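Local coordinates for protein carboxyl esterase NP (Bacillus subtilis, PDB 4CCW) that hydrolyses carboxylic esters, naproxen esters among them, to an alcohol and a carboxylate as an alpha/beta-hydrolase carboxylesterase, at residues L64-M69 / V197-A202; E9-G14 / V204-G209; C32-I37 / H45-G50. One frame throughout, in Å; residues are numbered along the deposited sequence.

Interaction 1 of 3, residues L64-M69 / V197-A202. With VKC ((2-hydroxyethoxy)acetic acid), chain B.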
# COMPACT_ATOMS: atom_id res chain seq x y z
N LEU A 64 -0.85 6.93 -3.64
CA LEU A 64 -1.14 8.36 -3.39
C LEU A 64 -1.58 8.68 -1.96
O LEU A 64 -1.76 9.86 -1.62
CB LEU A 64 -2.16 8.92 -4.39
CG LEU A 64 -1.94 8.68 -5.89
CD1 LEU A 64 -3.07 9.38 -6.64
CD2 LEU A 64 -0.58 9.17 -6.37
N PHE A 65 -1.71 7.64 -1.13
CA PHE A 65 -2.29 7.76 0.22
C PHE A 65 -1.25 7.93 1.33
O PHE A 65 -1.56 8.47 2.38
CB PHE A 65 -3.18 6.54 0.52
CG PHE A 65 -4.62 6.69 0.10
CD1 PHE A 65 -4.99 7.55 -0.93
CD2 PHE A 65 -5.62 5.96 0.75
CE1 PHE A 65 -6.32 7.68 -1.31
CE2 PHE A 65 -6.95 6.09 0.38
CZ PHE A 65 -7.30 6.94 -0.66
N SER A 66 -0.02 7.47 1.08
CA SER A 66 1.07 7.40 2.08
C SER A 66 0.82 6.43 3.25
O SER A 66 -0.28 5.88 3.41
CB SER A 66 1.45 8.80 2.63
OG SER A 66 0.61 9.19 3.70
N SER A 67 1.84 6.27 4.09
CA SER A 67 1.75 5.43 5.27
C SER A 67 0.77 5.93 6.33
O SER A 67 0.37 5.18 7.22
CB SER A 67 3.13 5.28 5.90
OG SER A 67 3.95 4.47 5.08
N THR A 68 0.39 7.21 6.24
CA THR A 68 -0.53 7.78 7.23
C THR A 68 -1.92 7.13 7.17
O THR A 68 -2.70 7.31 8.12
CB THR A 68 -0.70 9.30 7.04
OG1 THR A 68 -1.30 9.55 5.76
CG2 THR A 68 0.63 10.02 7.16
N MET A 69 -2.22 6.40 6.09
CA MET A 69 -3.54 5.78 5.90
C MET A 69 -3.86 4.68 6.91
O MET A 69 -5.01 4.30 7.05
CB MET A 69 -3.72 5.22 4.48
CG MET A 69 -2.89 3.99 4.16
SD MET A 69 -3.48 3.16 2.67
CE MET A 69 -4.84 2.17 3.27
N VAL A 197 -7.96 13.43 4.29
CA VAL A 197 -8.38 13.88 2.96
C VAL A 197 -7.62 15.14 2.56
O VAL A 197 -7.20 15.26 1.40
CB VAL A 197 -9.91 14.13 2.85
CG1 VAL A 197 -10.28 14.70 1.48
CG2 VAL A 197 -10.69 12.84 3.09
N LYS A 198 -7.46 16.08 3.50
CA LYS A 198 -6.66 17.28 3.27
C LYS A 198 -5.26 16.95 2.78
O LYS A 198 -4.74 17.62 1.88
CB LYS A 198 -6.58 18.15 4.54
CG LYS A 198 -7.74 19.12 4.72
CD LYS A 198 -7.48 20.04 5.90
CE LYS A 198 -8.55 21.11 6.04
NZ LYS A 198 -8.12 22.24 6.91
N GLN A 199 -4.65 15.92 3.37
CA GLN A 199 -3.34 15.44 2.94
C GLN A 199 -3.38 14.85 1.53
O GLN A 199 -2.48 15.10 0.71
CB GLN A 199 -2.77 14.41 3.93
CG GLN A 199 -1.40 13.88 3.54
CD GLN A 199 -1.02 12.59 4.25
OE1 GLN A 199 -1.69 12.15 5.18
NE2 GLN A 199 0.07 11.98 3.82
N PHE A 200 -4.40 14.06 1.25
CA PHE A 200 -4.54 13.44 -0.06
C PHE A 200 -4.67 14.54 -1.13
O PHE A 200 -4.00 14.48 -2.17
CB PHE A 200 -5.73 12.47 -0.08
CG PHE A 200 -6.05 11.91 -1.43
CD1 PHE A 200 -5.16 11.04 -2.07
CD2 PHE A 200 -7.25 12.23 -2.07
CE1 PHE A 200 -5.45 10.52 -3.32
CE2 PHE A 200 -7.54 11.71 -3.32
CZ PHE A 200 -6.65 10.84 -3.95
N GLN A 201 -5.49 15.54 -0.85
CA GLN A 201 -5.65 16.69 -1.73
C GLN A 201 -4.32 17.42 -1.96
O GLN A 201 -3.99 17.77 -3.10
CB GLN A 201 -6.70 17.66 -1.16
CG GLN A 201 -8.09 17.06 -1.01
CD GLN A 201 -9.14 18.07 -0.57
OE1 GLN A 201 -9.19 18.48 0.59
NE2 GLN A 201 -10.01 18.45 -1.50
N ALA A 202 -3.57 17.64 -0.87
CA ALA A 202 -2.31 18.39 -0.97
C ALA A 202 -1.30 17.59 -1.78
O ALA A 202 -0.52 18.17 -2.55
CB ALA A 202 -1.77 18.75 0.42
C VKC B . -5.49 4.96 -5.26
O VKC B . -5.70 3.88 -5.86
CA VKC B . -5.04 6.16 -6.07
CD VKC B . -3.20 6.61 -9.12
CG VKC B . -4.52 6.60 -8.35
OAD VKC B . -4.41 5.70 -7.26
OE1 VKC B . -2.92 7.92 -9.64
OXT VKC B . -5.63 5.08 -4.03
O HOH W 1 -1.98 12.52 -2.97
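With chi1 at -180°, Q199 carries its CG away from the backbone N and, extended beyond it, runs out from helix 194-205, while T68, with OG1 lodged between backbone N and carbonyl carbon (chi1 63°), comes to meet it from the opposite direction. The loop that carries T68 follows strand 56-60 of the alpha/beta-hydrolase fold and contains an ST turn, in which S66 OG accepts from T68 N at 3.2 Å. The glutamine amide uses both of its ends here. T68 OG1 donates to Q199 OE1 at 2.7 Å, tilted a little from the carbonyl plane, and Q199 NE2 donates to S66 OG at 2.8 Å along a bent path. S66 OG in turn gives its proton to F65 O, 2.6 Å away, so three bonds grip one buried hydroxyl. Y17 OH and S24 OG, both from helix 12-24, also bond to the amide, which fixes its rotation. A carboxamide suits this place because it presents a donor and an acceptor without carrying a charge. Nearer the pocket, F65 directs its edge at the face of F200 in an offset T-shaped pair, planes at 76°, with F65 CE1 3.6 Å from F200 CE1. One face of the F65 ring looks onto the bound (2-hydroxyethoxy)acetic acid, whose OXT lies 3.8 Å from CE1, and L64 lays CD1 beside the ligand's hydroxyethyl end. F200 thus stands behind a pocket wall. At the edge of its ring lies L64 O; water 1 donates to L64 O at 3.0 Å and to F200 O at 2.9 Å.

Interaction 2 of 3, residues E9-G14 / V204-G209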
# COMPACT_ATOMS: atom_id res chain seq x y z
N GLU A 9 15.43 21.21 -1.27
CA GLU A 9 14.69 21.98 -2.28
C GLU A 9 13.27 21.45 -2.54
O GLU A 9 13.01 20.79 -3.55
CB GLU A 9 15.47 22.15 -3.59
CG GLU A 9 15.00 23.32 -4.44
CD GLU A 9 14.95 24.64 -3.68
OE1 GLU A 9 13.98 24.86 -2.91
OE2 GLU A 9 15.86 25.48 -3.87
N LEU A 10 12.37 21.75 -1.60
CA LEU A 10 10.95 21.48 -1.75
C LEU A 10 10.23 22.73 -2.23
O LEU A 10 10.48 23.82 -1.72
CB LEU A 10 10.35 21.03 -0.41
CG LEU A 10 10.32 19.54 -0.07
CD1 LEU A 10 10.05 19.31 1.41
CD2 LEU A 10 9.28 18.82 -0.91
N SER A 11 9.31 22.57 -3.18
CA SER A 11 8.47 23.68 -3.61
C SER A 11 7.50 24.09 -2.50
O SER A 11 7.36 23.37 -1.50
CB SER A 11 7.70 23.32 -4.89
OG SER A 11 6.69 22.35 -4.65
N ASP A 12 6.83 25.23 -2.66
CA ASP A 12 5.76 25.63 -1.73
C ASP A 12 4.67 24.54 -1.60
O ASP A 12 4.16 24.29 -0.51
CB ASP A 12 5.14 26.97 -2.15
CG ASP A 12 6.15 28.12 -2.11
OD1 ASP A 12 7.31 27.93 -1.69
OD2 ASP A 12 5.75 29.24 -2.49
N ASN A 13 4.32 23.90 -2.71
CA ASN A 13 3.34 22.80 -2.69
C ASN A 13 3.86 21.56 -1.97
O ASN A 13 3.09 20.83 -1.35
CB ASN A 13 2.89 22.44 -4.11
CG ASN A 13 1.96 23.49 -4.70
OD1 ASN A 13 1.64 24.48 -4.05
ND2 ASN A 13 1.54 23.29 -5.94
N GLY A 14 5.17 21.34 -2.07
CA GLY A 14 5.83 20.26 -1.35
C GLY A 14 5.82 20.48 0.15
O GLY A 14 5.52 19.56 0.91
N VAL A 204 -2.11 15.60 -4.31
CA VAL A 204 -2.53 15.77 -5.70
C VAL A 204 -2.10 17.13 -6.25
O VAL A 204 -1.68 17.24 -7.41
CB VAL A 204 -4.05 15.55 -5.86
CG1 VAL A 204 -4.51 15.93 -7.26
CG2 VAL A 204 -4.41 14.10 -5.56
N MET A 205 -2.16 18.16 -5.41
CA MET A 205 -1.74 19.51 -5.80
C MET A 205 -0.21 19.64 -5.93
O MET A 205 0.27 20.55 -6.62
CB MET A 205 -2.32 20.56 -4.84
CG MET A 205 -3.84 20.68 -4.89
SD MET A 205 -4.56 21.64 -3.53
CE MET A 205 -6.21 21.93 -4.14
N TRP A 206 0.53 18.75 -5.29
CA TRP A 206 1.99 18.75 -5.37
C TRP A 206 2.46 18.01 -6.60
O TRP A 206 2.57 16.77 -6.59
CB TRP A 206 2.62 18.18 -4.09
CG TRP A 206 4.13 18.19 -4.06
CD1 TRP A 206 4.99 19.09 -4.68
CD2 TRP A 206 5.00 17.25 -3.35
NE1 TRP A 206 6.30 18.77 -4.42
CE2 TRP A 206 6.38 17.68 -3.62
CE3 TRP A 206 4.80 16.14 -2.54
CZ2 TRP A 206 7.48 17.01 -3.11
CZ3 TRP A 206 5.92 15.47 -2.03
CH2 TRP A 206 7.22 15.90 -2.30
N GLN A 207 2.73 18.76 -7.66
CA GLN A 207 2.99 18.19 -8.98
C GLN A 207 4.37 18.52 -9.55
O GLN A 207 4.77 17.98 -10.59
CB GLN A 207 1.91 18.64 -9.97
CG GLN A 207 0.50 18.19 -9.59
CD GLN A 207 -0.57 18.77 -10.48
OE1 GLN A 207 -1.41 19.55 -10.03
NE2 GLN A 207 -0.54 18.40 -11.76
N ASP A 208 5.11 19.39 -8.86
CA ASP A 208 6.42 19.84 -9.34
C ASP A 208 7.60 19.17 -8.63
O ASP A 208 8.73 19.66 -8.69
CB ASP A 208 6.52 21.37 -9.30
CG ASP A 208 6.18 21.96 -7.93
OD1 ASP A 208 5.99 21.20 -6.95
OD2 ASP A 208 6.11 23.21 -7.83
N GLY A 209 7.32 18.06 -7.95
CA GLY A 209 8.35 17.29 -7.27
C GLY A 209 8.91 16.20 -8.16
O GLY A 209 9.01 16.37 -9.38
O HOH W 2 9.21 19.74 -4.61
O HOH W 3 2.99 21.54 -7.61
O HOH W 4 4.78 24.96 -5.41
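G14 lays its CA over the five-membered ring of W206, 3.4 Å from the ring centroid and close to the normal, a CH-pi contact for which glycine is well suited because a CB would come tight against W206 NE1. W206 places CG opposite its backbone N (chi1 -178°), which carries the indole to G14. At the six-membered end, L10 CD2 touches W206 CZ2 at 3.4 Å, the leucine crossing the indole at about a right angle. Next to the ring, S11 OG donates to D208 OD1 at 2.7 Å, meeting the carboxylate on its syn side but 27° out of plane. S11 is also the N-cap residue of helix 12-24, its OG accepting from G14 N at 3.2 Å, so the serine serves helix and loop together; the negative aspartate beside this helix start is probably favoured by the partial positive charge there. Replacing W206 with an alanine would probably open a gap beside G14 and L10 and leave water 2 without its NE1 donor. Waters make up the next shell. Water 2 accepts from W206 NE1 at 3.1 Å and from S11 N, water 3 joins N13 ND2 to Q207 N, and water 4 links N13 N to D208 OD2. Farther out, K92 NZ bonds to W206 O, just where the chain leaves helix 194-205.

Interaction 3 of 3, residues C32-I37 / H45-G50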
# COMPACT_ATOMS: atom_id res chain seq x y z
N CYS A 32 4.55 6.41 18.12
CA CYS A 32 5.33 6.05 16.94
C CYS A 32 6.55 6.95 16.76
O CYS A 32 6.65 8.01 17.38
CB CYS A 32 4.46 6.07 15.69
SG CYS A 32 4.01 7.74 15.18
N LYS A 33 7.47 6.50 15.91
CA LYS A 33 8.59 7.34 15.50
C LYS A 33 8.72 7.36 13.98
O LYS A 33 8.58 6.32 13.32
CB LYS A 33 9.91 6.91 16.16
CG LYS A 33 10.39 5.50 15.85
CD LYS A 33 11.78 5.28 16.41
CE LYS A 33 12.20 3.83 16.34
NZ LYS A 33 13.54 3.60 16.96
N SER A 34 8.95 8.55 13.45
CA SER A 34 9.22 8.75 12.03
C SER A 34 10.73 8.82 11.84
O SER A 34 11.43 9.46 12.61
CB SER A 34 8.59 10.05 11.55
OG SER A 34 7.18 9.94 11.53
N PHE A 35 11.22 8.14 10.80
CA PHE A 35 12.64 8.15 10.50
C PHE A 35 12.90 7.76 9.05
O PHE A 35 11.99 7.30 8.34
CB PHE A 35 13.42 7.25 11.47
CG PHE A 35 13.08 5.79 11.38
CD1 PHE A 35 11.97 5.28 12.05
CD2 PHE A 35 13.87 4.92 10.65
CE1 PHE A 35 11.65 3.93 11.98
CE2 PHE A 35 13.56 3.57 10.57
CZ PHE A 35 12.45 3.08 11.24
N TYR A 36 14.14 7.94 8.62
CA TYR A 36 14.53 7.62 7.25
C TYR A 36 15.53 6.47 7.21
O TYR A 36 16.39 6.33 8.09
CB TYR A 36 15.08 8.85 6.53
CG TYR A 36 14.03 9.88 6.16
CD1 TYR A 36 13.36 9.80 4.94
CD2 TYR A 36 13.70 10.92 7.02
CE1 TYR A 36 12.40 10.73 4.58
CE2 TYR A 36 12.73 11.86 6.68
CZ TYR A 36 12.09 11.77 5.46
OH TYR A 36 11.12 12.69 5.09
N ILE A 37 15.38 5.65 6.18
CA ILE A 37 16.28 4.53 5.91
C ILE A 37 16.90 4.75 4.53
O ILE A 37 16.18 4.99 3.56
CB ILE A 37 15.51 3.19 5.93
CG1 ILE A 37 15.34 2.72 7.38
CG2 ILE A 37 16.23 2.12 5.12
CD1 ILE A 37 14.23 1.71 7.53
N HIS A 45 11.01 6.80 3.99
CA HIS A 45 10.37 7.20 5.24
C HIS A 45 9.64 6.04 5.85
O HIS A 45 8.94 5.28 5.16
CB HIS A 45 9.45 8.40 4.98
CG HIS A 45 8.94 9.04 6.24
ND1 HIS A 45 7.72 8.78 6.74
CD2 HIS A 45 9.52 9.96 7.10
CE1 HIS A 45 7.54 9.48 7.88
NE2 HIS A 45 8.64 10.21 8.09
N VAL A 46 9.82 5.87 7.16
CA VAL A 46 9.22 4.77 7.91
C VAL A 46 8.61 5.30 9.20
O VAL A 46 9.19 6.16 9.88
CB VAL A 46 10.25 3.66 8.24
CG1 VAL A 46 9.60 2.47 8.94
CG2 VAL A 46 10.95 3.17 6.98
N ILE A 47 7.43 4.78 9.53
CA ILE A 47 6.80 5.01 10.83
C ILE A 47 6.76 3.68 11.60
O ILE A 47 6.16 2.70 11.15
CB ILE A 47 5.37 5.55 10.66
CG1 ILE A 47 5.37 6.78 9.74
CG2 ILE A 47 4.77 5.91 12.01
CD1 ILE A 47 4.05 7.05 9.08
N ALA A 48 7.43 3.63 12.76
CA ALA A 48 7.47 2.42 13.59
C ALA A 48 6.58 2.55 14.81
O ALA A 48 6.57 3.59 15.47
CB ALA A 48 8.90 2.09 14.00
N SER A 49 5.85 1.48 15.11
CA SER A 49 5.00 1.39 16.29
C SER A 49 5.12 -0.02 16.87
O SER A 49 5.54 -0.94 16.19
CB SER A 49 3.54 1.63 15.90
OG SER A 49 3.39 2.75 15.06
N GLY A 50 4.71 -0.19 18.13
CA GLY A 50 4.66 -1.52 18.73
C GLY A 50 5.93 -1.90 19.47
O GLY A 50 6.94 -1.21 19.36
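F35 and V46 are a hydrogen-bonded pair, side chains alongside and pointing the same way, in the antiparallel hairpin of strands 32-39 and 42-49, which joins the hydrolase sheet through strand 42-49. From CB, F35 turns CG between its backbone N and carbonyl carbon (chi1 64°), which swings the ring back over the neighbouring strand. CD1 passes 3.6 Å from V46 O. CE1, next along, has A48 CB at the ring edge, 3.9 Å away. At the tip, CZ meets V46 CG1 at 3.7 Å, while V46 CB sits over the ring face in a CH-pi contact, 21° off the normal. Beta-branched V46 fills both flanks: CG1 goes to F35 and CG2 to I37 CD1, 3.6 Å away. A small alanine at A48 leaves room for the phenyl edge, and L118 of helix 104-118 packs on both F35 and I37. On the opposite face of the sheet, which S34 shares, Y36 and H45 form a non-hydrogen-bonded pair. The imidazole brings its CD2 edge to the tyrosine face, 3.5 Å from Y36 CZ, with the planes at 68°. S34 CB lies beside H45 NE2, and Y21 of helix 12-24 meets the same imidazole. Reciprocal bonds join F35 to V46, with V46 N to F35 O at 2.9 Å, and K33 to A48, with A48 N to K33 O at 3.0 Å. The register is therefore held by main-chain atoms, whereas F35 meets V46 and A48 mainly through apolar contacts, which suit a partly covered face; the histidine offers a C-H to the phenol ring, so that this contact calls for neither imidazole nitrogen.

How the interactions relate
Interaction 1 stands at the active site: its F65 side chain lies about 7 Å from that of H273, probably the proton acceptor, and L64 and F65 line the ligand pocket. Interaction 2, about 14 Å away between centres, uses the C-terminal end of the same helix 194-205, and its W206 side chain remains about 13 Å from the ligand. Interaction 3 is about 17 Å from interaction 1 between centres, yet S67 CB touches I47 CD1 at 3.8 Å, joining the pocket loop to the hairpin. Helix 12-24 connects all three: it begins in interaction 2, sends Y17 to Q199, and places Y21 against both interaction 1 and H45 of interaction 3.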